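Local coordinates for protein iron-regulated transcriptional activator AFT2 (PDB 4LMG) that activates iron-regulon genes in iron-starved yeast by recognising the CACCC iron-responsive promoter element, and loses DNA binding when iron or a [2Fe-2S] cluster drives its dimerization, at residues 20-23 against 24-28; 101-104 against 105-109; 116-119 against 120-123; 129-132 against 133-136. One frame throughout, in Å; residues are numbered along the deposited sequence.

Contact 1 of 4, residues 20-23 against 24-28. With nucleotides of chain G.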
loop_
_atom_site.group_PDB
_atom_site.type_symbol
_atom_site.label_atom_id
_atom_site.label_comp_id
_atom_site.label_asym_id
_atom_site.label_seq_id
_atom_site.Cartn_x
_atom_site.Cartn_y
_atom_site.Cartn_z
ATOM N N GLU A 20 -14.425 9.872 5.594
ATOM C CA GLU A 20 -15.244 10.190 6.761
ATOM C C GLU A 20 -15.965 8.949 7.276
ATOM O O GLU A 20 -16.572 8.968 8.347
ATOM C CB GLU A 20 -16.264 11.274 6.410
ATOM C CG GLU A 20 -15.656 12.484 5.722
ATOM C CD GLU A 20 -16.702 13.411 5.140
ATOM O OE1 GLU A 20 -17.906 13.114 5.285
ATOM O OE2 GLU A 20 -16.320 14.434 4.535
ATOM N N ILE A 21 -15.891 7.867 6.510
ATOM C CA ILE A 21 -16.662 6.667 6.814
ATOM C C ILE A 21 -16.031 5.805 7.909
ATOM O O ILE A 21 -16.724 5.352 8.820
ATOM C CB ILE A 21 -16.895 5.823 5.549
ATOM C CG1 ILE A 21 -17.537 6.685 4.457
ATOM C CG2 ILE A 21 -17.761 4.616 5.864
ATOM C CD1 ILE A 21 -17.824 5.939 3.172
ATOM N N LYS A 22 -14.724 5.582 7.817
ATOM C CA LYS A 22 -14.018 4.756 8.794
ATOM C C LYS A 22 -14.230 5.220 10.240
ATOM O O LYS A 22 -14.587 4.414 11.100
ATOM C CB LYS A 22 -12.524 4.667 8.466
ATOM C CG LYS A 22 -11.725 3.831 9.459
ATOM C CD LYS A 22 -10.257 3.746 9.066
ATOM C CE LYS A 22 -9.458 2.928 10.068
ATOM N NZ LYS A 22 -8.027 2.809 9.678
ATOM N N PRO A 23 -14.015 6.521 10.511
ATOM C CA PRO A 23 -14.218 7.063 11.861
ATOM C C PRO A 23 -15.634 6.820 12.379
ATOM O O PRO A 23 -15.827 6.559 13.567
ATOM C CB PRO A 23 -13.987 8.565 11.674
ATOM C CG PRO A 23 -13.103 8.665 10.481
ATOM C CD PRO A 23 -13.524 7.548 9.574
ATOM N N TRP A 24 -16.617 6.908 11.491
ATOM C CA TRP A 24 -18.000 6.668 11.876
ATOM C C TRP A 24 -18.200 5.202 12.234
ATOM O O TRP A 24 -18.825 4.877 13.242
ATOM C CB TRP A 24 -18.948 7.081 10.749
ATOM C CG TRP A 24 -20.389 6.831 11.060
ATOM C CD1 TRP A 24 -21.166 7.514 11.950
ATOM C CD2 TRP A 24 -21.231 5.830 10.478
ATOM N NE1 TRP A 24 -22.439 6.999 11.960
ATOM C CE2 TRP A 24 -22.505 5.963 11.064
ATOM C CE3 TRP A 24 -21.030 4.833 9.517
ATOM C CZ2 TRP A 24 -23.574 5.138 10.722
ATOM C CZ3 TRP A 24 -22.093 4.016 9.179
ATOM C CH2 TRP A 24 -23.348 4.173 9.781
ATOM N N LEU A 25 -17.653 4.318 11.409
ATOM C CA LEU A 25 -17.770 2.885 11.642
ATOM C C LEU A 25 -17.070 2.453 12.930
ATOM O O LEU A 25 -17.521 1.530 13.606
ATOM C CB LEU A 25 -17.232 2.103 10.441
ATOM C CG LEU A 25 -18.140 2.132 9.211
ATOM C CD1 LEU A 25 -17.477 1.458 8.023
ATOM C CD2 LEU A 25 -19.470 1.468 9.539
ATOM N N GLN A 26 -15.970 3.123 13.265
ATOM C CA GLN A 26 -15.231 2.810 14.485
ATOM C C GLN A 26 -16.065 3.107 15.727
ATOM O O GLN A 26 -16.046 2.348 16.692
ATOM C CB GLN A 26 -13.910 3.583 14.542
ATOM C CG GLN A 26 -12.857 3.095 13.564
ATOM C CD GLN A 26 -11.623 3.974 13.554
ATOM O OE1 GLN A 26 -11.720 5.196 13.441
ATOM N NE2 GLN A 26 -10.457 3.358 13.687
ATOM N N LYS A 27 -16.793 4.219 15.699
ATOM C CA LYS A 27 -17.663 4.577 16.808
ATOM C C LYS A 27 -18.681 3.477 17.066
ATOM O O LYS A 27 -19.067 3.236 18.207
ATOM C CB LYS A 27 -18.383 5.897 16.531
ATOM C CG LYS A 27 -17.487 7.124 16.602
ATOM C CD LYS A 27 -18.272 8.392 16.300
ATOM C CE LYS A 27 -19.467 8.531 17.225
ATOM N NZ LYS A 27 -20.256 9.757 16.929
ATOM N N ILE A 28 -19.102 2.804 16.002
ATOM C CA ILE A 28 -20.141 1.787 16.102
ATOM C C ILE A 28 -19.587 0.407 16.444
ATOM O O ILE A 28 -20.167 -0.320 17.251
ATOM C CB ILE A 28 -20.946 1.674 14.792
ATOM C CG1 ILE A 28 -21.628 3.003 14.468
ATOM C CG2 ILE A 28 -21.974 0.560 14.894
ATOM C CD1 ILE A 28 -22.408 2.982 13.178
ATOM P P DC G 10 -5.856 1.534 7.356
ATOM O OP1 DC G 10 -5.576 2.801 8.063
ATOM O OP2 DC G 10 -7.071 0.763 7.698
ATOM O "O5'" DC G 10 -5.876 1.813 5.778
ATOM C "C5'" DC G 10 -4.915 2.685 5.201
ATOM C "C4'" DC G 10 -4.900 2.579 3.682
ATOM O "O4'" DC G 10 -4.164 1.396 3.268
ATOM C "C3'" DC G 10 -6.275 2.483 3.003
ATOM O "O3'" DC G 10 -6.376 3.438 1.963
ATOM C "C2'" DC G 10 -6.260 1.086 2.386
ATOM C "C1'" DC G 10 -4.775 0.979 2.066
ATOM N N1 DC G 10 -4.316 -0.385 1.682
ATOM C C2 DC G 10 -3.266 -0.506 0.768
ATOM O O2 DC G 10 -2.741 0.518 0.312
ATOM N N3 DC G 10 -2.850 -1.744 0.409
ATOM C C4 DC G 10 -3.433 -2.827 0.918
ATOM N N4 DC G 10 -2.972 -4.022 0.521
ATOM C C5 DC G 10 -4.511 -2.727 1.851
ATOM C C6 DC G 10 -4.916 -1.498 2.199
#
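K22 and Q26, one helical turn apart, touch where the lysine runs out toward the DNA. With CG anti to the backbone N (chi1 179°) and every later torsion near 180°, the K22 chain runs out straight from the helix. Beyond CB, K22 CG lies 4.1 Å from Q26 CD. Further out, K22 CE comes within 3.8 Å of Q26 NE2, the two side chains passing at a slant, with carbon against the amide nitrogen. The ammonium group then continues beyond the protein to the backbone phosphate of nucleotide DC10 of chain G. There NZ is 2.9 Å from OP1 and gives a weak hydrogen bond to OP2 at 3.0 Å, so the charge sits between both non-bridging oxygens. K22 is an experimentally established DNA-binding residue of this WRKY-GCM1 domain, and its helix, 21-29, lies against strands 36-42 and 45-50 of the antiparallel sheet; the side chains of I36, I38 and F48 touch that of K22. The sheet-facing side of the same turn is apolar. I21 and L25 point the same way side by side, CG2 of I21 meeting CD1 of L25 at 3.8 Å, and both also touch F48. The backbone bonds of this turn are regular at L25 N to I21 O (2.9 Å) and Q26 N to K22 O (2.9 Å), but weak where K27 N reaches P23 O. The W24 indole receives CD1 of I28 over one face, offset toward the rim, and makes an edge-to-face contact with F15.

Contact 2 of 4, residues 101-104 against 105-109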
loop_
_atom_site.group_PDB
_atom_site.type_symbol
_atom_site.label_atom_id
_atom_site.label_comp_id
_atom_site.label_asym_id
_atom_site.label_seq_id
_atom_site.Cartn_x
_atom_site.Cartn_y
_atom_site.Cartn_z
ATOM N N LEU A 101 -14.050 -11.509 19.994
ATOM C CA LEU A 101 -14.166 -10.058 19.966
ATOM C C LEU A 101 -13.874 -9.490 21.350
ATOM O O LEU A 101 -14.705 -9.572 22.256
ATOM C CB LEU A 101 -15.564 -9.644 19.505
ATOM C CG LEU A 101 -16.055 -10.277 18.201
ATOM C CD1 LEU A 101 -17.387 -9.671 17.783
ATOM C CD2 LEU A 101 -15.024 -10.113 17.096
ATOM N N ARG A 102 -12.685 -8.920 21.509
ATOM C CA ARG A 102 -12.268 -8.393 22.801
ATOM C C ARG A 102 -11.969 -6.903 22.721
ATOM O O ARG A 102 -11.066 -6.478 22.002
ATOM C CB ARG A 102 -11.045 -9.151 23.320
ATOM C CG ARG A 102 -11.290 -10.634 23.548
ATOM C CD ARG A 102 -10.061 -11.313 24.124
ATOM N NE ARG A 102 -9.651 -10.711 25.389
ATOM C CZ ARG A 102 -8.568 -11.068 26.071
ATOM N NH1 ARG A 102 -7.779 -12.029 25.608
ATOM N NH2 ARG A 102 -8.272 -10.466 27.214
ATOM N N PHE A 103 -12.737 -6.117 23.466
ATOM C CA PHE A 103 -12.547 -4.674 23.501
ATOM C C PHE A 103 -11.322 -4.291 24.326
ATOM O O PHE A 103 -10.628 -3.325 24.008
ATOM C CB PHE A 103 -13.791 -3.982 24.059
ATOM C CG PHE A 103 -13.634 -2.501 24.229
ATOM C CD1 PHE A 103 -13.462 -1.950 25.486
ATOM C CD2 PHE A 103 -13.640 -1.660 23.129
ATOM C CE1 PHE A 103 -13.312 -0.586 25.645
ATOM C CE2 PHE A 103 -13.489 -0.294 23.281
ATOM C CZ PHE A 103 -13.326 0.244 24.541
ATOM N N ASP A 104 -11.058 -5.050 25.385
ATOM C CA ASP A 104 -9.915 -4.773 26.248
ATOM C C ASP A 104 -8.597 -4.758 25.472
ATOM O O ASP A 104 -7.754 -3.889 25.687
ATOM C CB ASP A 104 -9.853 -5.765 27.414
ATOM C CG ASP A 104 -10.053 -7.204 26.973
ATOM O OD1 ASP A 104 -10.665 -7.978 27.738
ATOM O OD2 ASP A 104 -9.599 -7.564 25.867
ATOM N N LEU A 105 -8.429 -5.717 24.567
ATOM C CA LEU A 105 -7.218 -5.797 23.761
ATOM C C LEU A 105 -7.159 -4.634 22.780
ATOM O O LEU A 105 -6.088 -4.095 22.497
ATOM C CB LEU A 105 -7.167 -7.124 23.007
ATOM C CG LEU A 105 -7.217 -8.388 23.868
ATOM C CD1 LEU A 105 -7.249 -9.632 22.996
ATOM C CD2 LEU A 105 -6.037 -8.431 24.830
ATOM N N ILE A 106 -8.323 -4.251 22.266
ATOM C CA ILE A 106 -8.427 -3.144 21.326
ATOM C C ILE A 106 -7.917 -1.830 21.917
ATOM O O ILE A 106 -7.245 -1.055 21.236
ATOM C CB ILE A 106 -9.881 -2.958 20.844
ATOM C CG1 ILE A 106 -10.245 -4.041 19.828
ATOM C CG2 ILE A 106 -10.067 -1.582 20.233
ATOM C CD1 ILE A 106 -11.615 -3.867 19.205
ATOM N N THR A 107 -8.230 -1.587 23.187
ATOM C CA THR A 107 -7.877 -0.327 23.834
ATOM C C THR A 107 -6.369 -0.115 23.950
ATOM O O THR A 107 -5.913 0.986 24.256
ATOM C CB THR A 107 -8.487 -0.223 25.245
ATOM O OG1 THR A 107 -7.824 -1.142 26.123
ATOM C CG2 THR A 107 -9.970 -0.533 25.208
ATOM N N LYS A 108 -5.600 -1.172 23.711
ATOM C CA LYS A 108 -4.150 -1.103 23.858
ATOM C C LYS A 108 -3.459 -0.843 22.523
ATOM O O LYS A 108 -2.233 -0.747 22.455
ATOM C CB LYS A 108 -3.616 -2.389 24.494
ATOM C CG LYS A 108 -4.236 -2.702 25.847
ATOM C CD LYS A 108 -3.681 -3.988 26.437
ATOM C CE LYS A 108 -4.311 -4.285 27.791
ATOM N NZ LYS A 108 -3.770 -5.533 28.401
ATOM N N THR A 109 -4.256 -0.725 21.465
ATOM C CA THR A 109 -3.723 -0.525 20.125
ATOM C C THR A 109 -3.498 0.950 19.829
ATOM O O THR A 109 -4.097 1.821 20.462
ATOM C CB THR A 109 -4.669 -1.091 19.054
ATOM O OG1 THR A 109 -5.862 -0.297 19.003
ATOM C CG2 THR A 109 -5.030 -2.537 19.368
#
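R102 and L105 meet flat group against branched tip: the leucine lies over one face of the guanidinium, its CD1 standing 3.2 Å above the plane and displaced toward the rim. R102 CD comes within 3.5 Å of the same methyl, L105 CD1, and the bend at chi3 (58°) beyond it turns the guanidinium face to the leucine. The leucine thus covers a face, while the edge of the guanidinium is left to an acid: D104 OD1 lies there in plane, and R102 NE forms a salt bridge with D104 OD2 at 3.2 Å. Both hydrogen bonds within that ion pair are weak. F103 and T107 are set differently, crossing at about a right angle. The threonine methyl CG2 points onto the phenyl face in a CH-pi contact, 3.6 Å from the ring centroid and 24° off the normal. With T107 OG1 wedged between its own backbone N and carbonyl carbon (chi1 70°), the hydroxyl is turned to donate to D104 O at 2.8 Å, tilted out of that carbonyl's plane. T107 N bonds to F103 O at 3.1 Å, and the ring of F103 also meets L134 and A138 of helix 125-139. At the far end the I106 carbonyl is gripped twice by one residue, through T109 N and, in the carbonyl plane, through T109 OG1 at 2.7 Å. That hydroxyl also bonds to Y112 N. A short helix, 103-106, thus ends in a type I beta turn from I106 to T109, whose last residue is the N-cap of helix 110-121.

Contact 3 of 4, residues 116-119 against 120-123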
loop_
_atom_site.group_PDB
_atom_site.type_symbol
_atom_site.label_atom_id
_atom_site.label_comp_id
_atom_site.label_asym_id
_atom_site.label_seq_id
_atom_site.Cartn_x
_atom_site.Cartn_y
_atom_site.Cartn_z
ATOM N N LYS A 116 -9.323 7.681 19.695
ATOM C CA LYS A 116 -9.750 8.391 20.892
ATOM C C LYS A 116 -9.323 9.854 20.844
ATOM O O LYS A 116 -10.083 10.744 21.223
ATOM C CB LYS A 116 -9.175 7.715 22.138
ATOM C CG LYS A 116 -9.843 8.135 23.431
ATOM C CD LYS A 116 -11.286 7.671 23.476
ATOM C CE LYS A 116 -11.967 8.141 24.750
ATOM N NZ LYS A 116 -11.178 7.778 25.960
ATOM N N GLU A 117 -8.102 10.099 20.375
ATOM C CA GLU A 117 -7.583 11.460 20.273
ATOM C C GLU A 117 -8.332 12.260 19.207
ATOM O O GLU A 117 -8.499 13.475 19.330
ATOM C CB GLU A 117 -6.084 11.442 19.968
ATOM C CG GLU A 117 -5.466 12.820 19.745
ATOM C CD GLU A 117 -5.329 13.628 21.028
ATOM O OE1 GLU A 117 -5.869 13.203 22.069
ATOM O OE2 GLU A 117 -4.671 14.690 20.993
ATOM N N ASN A 118 -8.778 11.576 18.160
ATOM C CA ASN A 118 -9.544 12.224 17.103
ATOM C C ASN A 118 -10.885 12.741 17.625
ATOM O O ASN A 118 -11.326 13.833 17.262
ATOM C CB ASN A 118 -9.747 11.271 15.926
ATOM C CG ASN A 118 -10.579 11.884 14.818
ATOM O OD1 ASN A 118 -11.720 11.481 14.586
ATOM N ND2 ASN A 118 -10.013 12.870 14.128
ATOM N N LEU A 119 -11.522 11.954 18.485
ATOM C CA LEU A 119 -12.760 12.369 19.134
ATOM C C LEU A 119 -12.543 13.656 19.917
ATOM O O LEU A 119 -13.346 14.586 19.838
ATOM C CB LEU A 119 -13.267 11.279 20.079
ATOM C CG LEU A 119 -13.605 9.922 19.466
ATOM C CD1 LEU A 119 -13.987 8.931 20.556
ATOM C CD2 LEU A 119 -14.723 10.060 18.438
ATOM N N ARG A 120 -11.453 13.702 20.678
ATOM C CA ARG A 120 -11.123 14.889 21.457
ATOM C C ARG A 120 -10.875 16.080 20.543
ATOM O O ARG A 120 -11.333 17.188 20.818
ATOM C CB ARG A 120 -9.910 14.636 22.356
ATOM C CG ARG A 120 -10.234 13.843 23.614
ATOM C CD ARG A 120 -9.036 13.767 24.544
ATOM N NE ARG A 120 -7.956 12.966 23.976
ATOM C CZ ARG A 120 -7.749 11.683 24.256
ATOM N NH1 ARG A 120 -8.548 11.052 25.109
ATOM N NH2 ARG A 120 -6.742 11.033 23.689
ATOM N N GLN A 121 -10.152 15.845 19.454
ATOM C CA GLN A 121 -9.913 16.885 18.461
ATOM C C GLN A 121 -11.233 17.449 17.947
ATOM O O GLN A 121 -11.400 18.663 17.849
ATOM C CB GLN A 121 -9.088 16.338 17.295
ATOM C CG GLN A 121 -7.661 15.970 17.655
ATOM C CD GLN A 121 -6.951 15.247 16.527
ATOM O OE1 GLN A 121 -7.573 14.854 15.540
ATOM N NE2 GLN A 121 -5.643 15.066 16.668
ATOM N N LYS A 122 -12.171 16.560 17.630
ATOM C CA LYS A 122 -13.462 16.960 17.074
ATOM C C LYS A 122 -14.443 17.452 18.136
ATOM O O LYS A 122 -15.567 17.838 17.815
ATOM C CB LYS A 122 -14.093 15.799 16.301
ATOM C CG LYS A 122 -13.313 15.351 15.079
ATOM C CD LYS A 122 -13.977 14.141 14.437
ATOM C CE LYS A 122 -13.254 13.710 13.171
ATOM N NZ LYS A 122 -13.858 12.479 12.586
ATOM N N ASN A 123 -14.022 17.430 19.396
ATOM C CA ASN A 123 -14.876 17.864 20.499
ATOM C C ASN A 123 -16.139 17.019 20.629
ATOM O O ASN A 123 -17.177 17.508 21.076
ATOM C CB ASN A 123 -15.251 19.340 20.347
ATOM C CG ASN A 123 -14.046 20.257 20.414
ATOM O OD1 ASN A 123 -13.123 20.032 21.198
ATOM N ND2 ASN A 123 -14.047 21.299 19.589
#
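At the C-terminal end of helix 110-121, R120 reaches back one turn to E117 and holds it from the side. Both NE and NH2 converge on one carboxylate oxygen, OE1 of E117, each at 2.8 Å, and the oxygen lies almost in the guanidinium plane. The carboxylate plane is turned 58° from the guanidinium plane, and both nitrogens share one oxygen instead of pairing with two. A bend at chi2 of E117 (73°) swings the acid round to the arginine. The backbone O of K116 lies over one face of the guanidinium, 3.9 Å from its plane and over its centre, and K116 CG is 3.6 Å from R120 NH1. On the next flank N118 ND2 donates weakly to Q121 OE1 at 3.4 Å, while N118 OD1 approaches CE of K122 at 3.1 Å. Backbone bonds Q121 N to E117 O and K122 N to N118 O continue the helix, and N123 N then turns to R120 O at 3.1 Å. Q121 and N123 are experimentally assigned to DNA binding, although in this complex the nearest atom of 116-123 lies about 12 Å from the bound nucleic acid. The positive phi of N123 (62°) closes the helix in a Schellman motif.

Contact 4 of 4, residues 129-132 against 133-136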
loop_
_atom_site.group_PDB
_atom_site.type_symbol
_atom_site.label_atom_id
_atom_site.label_comp_id
_atom_site.label_asym_id
_atom_site.label_seq_id
_atom_site.Cartn_x
_atom_site.Cartn_y
_atom_site.Cartn_z
ATOM N N LYS A 129 -17.394 10.413 26.326
ATOM C CA LYS A 129 -18.035 9.878 27.523
ATOM C C LYS A 129 -18.320 8.389 27.363
ATOM O O LYS A 129 -17.986 7.585 28.234
ATOM C CB LYS A 129 -19.336 10.628 27.823
ATOM C CG LYS A 129 -19.151 12.092 28.197
ATOM C CD LYS A 129 -20.488 12.755 28.506
ATOM C CE LYS A 129 -20.309 14.212 28.904
ATOM N NZ LYS A 129 -21.609 14.867 29.215
ATOM N N THR A 130 -18.937 8.029 26.242
ATOM C CA THR A 130 -19.288 6.640 25.970
ATOM C C THR A 130 -18.083 5.714 26.069
ATOM O O THR A 130 -18.139 4.678 26.732
ATOM C CB THR A 130 -19.916 6.479 24.576
ATOM O OG1 THR A 130 -21.181 7.154 24.539
ATOM C CG2 THR A 130 -20.121 5.006 24.254
ATOM N N PHE A 131 -16.992 6.089 25.408
ATOM C CA PHE A 131 -15.802 5.245 25.378
ATOM C C PHE A 131 -15.019 5.275 26.687
ATOM O O PHE A 131 -14.347 4.304 27.033
ATOM C CB PHE A 131 -14.912 5.595 24.184
ATOM C CG PHE A 131 -15.469 5.123 22.874
ATOM C CD1 PHE A 131 -15.173 3.855 22.402
ATOM C CD2 PHE A 131 -16.314 5.930 22.133
ATOM C CE1 PHE A 131 -15.694 3.408 21.206
ATOM C CE2 PHE A 131 -16.838 5.490 20.936
ATOM C CZ PHE A 131 -16.528 4.227 20.471
ATOM N N ASP A 132 -15.115 6.382 27.416
ATOM C CA ASP A 132 -14.529 6.451 28.750
ATOM C C ASP A 132 -15.122 5.365 29.642
ATOM O O ASP A 132 -14.399 4.681 30.365
ATOM C CB ASP A 132 -14.753 7.826 29.380
ATOM C CG ASP A 132 -13.733 8.848 28.923
ATOM O OD1 ASP A 132 -12.699 8.439 28.351
ATOM O OD2 ASP A 132 -13.958 10.056 29.144
ATOM N N GLU A 133 -16.440 5.210 29.577
ATOM C CA GLU A 133 -17.137 4.200 30.364
ATOM C C GLU A 133 -16.799 2.790 29.891
ATOM O O GLU A 133 -16.647 1.876 30.700
ATOM C CB GLU A 133 -18.649 4.426 30.310
ATOM C CG GLU A 133 -19.099 5.734 30.938
ATOM C CD GLU A 133 -20.581 5.989 30.756
ATOM O OE1 GLU A 133 -21.220 5.256 29.970
ATOM O OE2 GLU A 133 -21.108 6.923 31.399
ATOM N N LEU A 134 -16.686 2.618 28.578
ATOM C CA LEU A 134 -16.323 1.324 28.012
ATOM C C LEU A 134 -14.930 0.899 28.466
ATOM O O LEU A 134 -14.693 -0.273 28.753
ATOM C CB LEU A 134 -16.398 1.359 26.485
ATOM C CG LEU A 134 -17.806 1.496 25.899
ATOM C CD1 LEU A 134 -17.766 1.551 24.381
ATOM C CD2 LEU A 134 -18.691 0.353 26.370
ATOM N N GLU A 135 -14.011 1.857 28.527
ATOM C CA GLU A 135 -12.657 1.588 28.989
ATOM C C GLU A 135 -12.670 1.314 30.488
ATOM O O GLU A 135 -11.996 0.404 30.969
ATOM C CB GLU A 135 -11.738 2.772 28.678
ATOM C CG GLU A 135 -11.594 3.080 27.197
ATOM C CD GLU A 135 -10.842 4.372 26.945
ATOM O OE1 GLU A 135 -10.026 4.767 27.804
ATOM O OE2 GLU A 135 -11.071 4.997 25.890
ATOM N N TYR A 136 -13.448 2.109 31.218
ATOM C CA TYR A 136 -13.574 1.951 32.663
ATOM C C TYR A 136 -14.069 0.557 33.021
ATOM O O TYR A 136 -13.507 -0.107 33.892
ATOM C CB TYR A 136 -14.521 3.008 33.237
ATOM C CG TYR A 136 -14.812 2.840 34.713
ATOM C CD1 TYR A 136 -13.987 3.413 35.674
ATOM C CD2 TYR A 136 -15.914 2.114 35.146
ATOM C CE1 TYR A 136 -14.251 3.265 37.023
ATOM C CE2 TYR A 136 -16.186 1.960 36.492
ATOM C CZ TYR A 136 -15.352 2.537 37.426
ATOM O OH TYR A 136 -15.620 2.384 38.769
#
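The F131 ring approaches L134 at a slant, its CD1 lying 4.0 Å from CD1 of the leucine three residues on. The phenyl also makes an edge-to-face contact with F115, and Y112, K116 and L119 of helix 110-121 pack round it together with Y30 and P31. CG of F131 is anti to its carbonyl carbon (chi1 -73°), which directs the ring off this helix toward helix 110-121, where it is buried. L134 packs beside it: its CD1 also lies 4.2 Å from CG2 of T130, those two side chains running side by side in the same direction, and the leucine touches P31. The flat carboxylates of D132 and E135 belong to the polar margin of the same interface. Their oxygens OD1 of D132 and OE2 of E135 stand 4.5 Å apart, a pairing of like charges probably made tolerable by K116, whose NZ forms salt bridges with both; Y112 OH adds a hydrogen bond to E135 OE2. E135 gets there by an extended chain that passes over the preceding turn, its CG 3.0 Å from the carbonyl O of F131. That carbonyl is also the acceptor for E135 N at 2.9 Å. The remaining backbone bonds, E133 N to K129 O, L134 N to T130 O and Y136 N to D132 O, are equally regular, with T130 OG1 bonded back to K126 O. With F131 and L134 on one side and D132 and E135 at its border, this part of helix 125-139 has the character of an amphipathic alpha-helix, its F131 packed against helix 110-121.

Overall arrangement
The four contacts follow in series along the chain, and contact 4 touches the other three. Its F131 CZ lies 3.5 Å from K27 O of contact 1, and its L134 O meets F103 CE1 of contact 2 at 3.4 Å. Contacts 3 and 4 are joined by the two salt bridges of K116 and by L119 CD1, 4.1 Å from F131 CD2. P23 CB of contact 1 is 4.0 Å from K122 NZ of contact 3. Contact 1 reaches the DNA phosphate; the nearest atoms of contacts 2, 3 and 4 are about 10, 12 and 16 Å from the nucleic acid. The zinc held by C50, C73, H97 and H99 is about 10 Å from the I106 side chain.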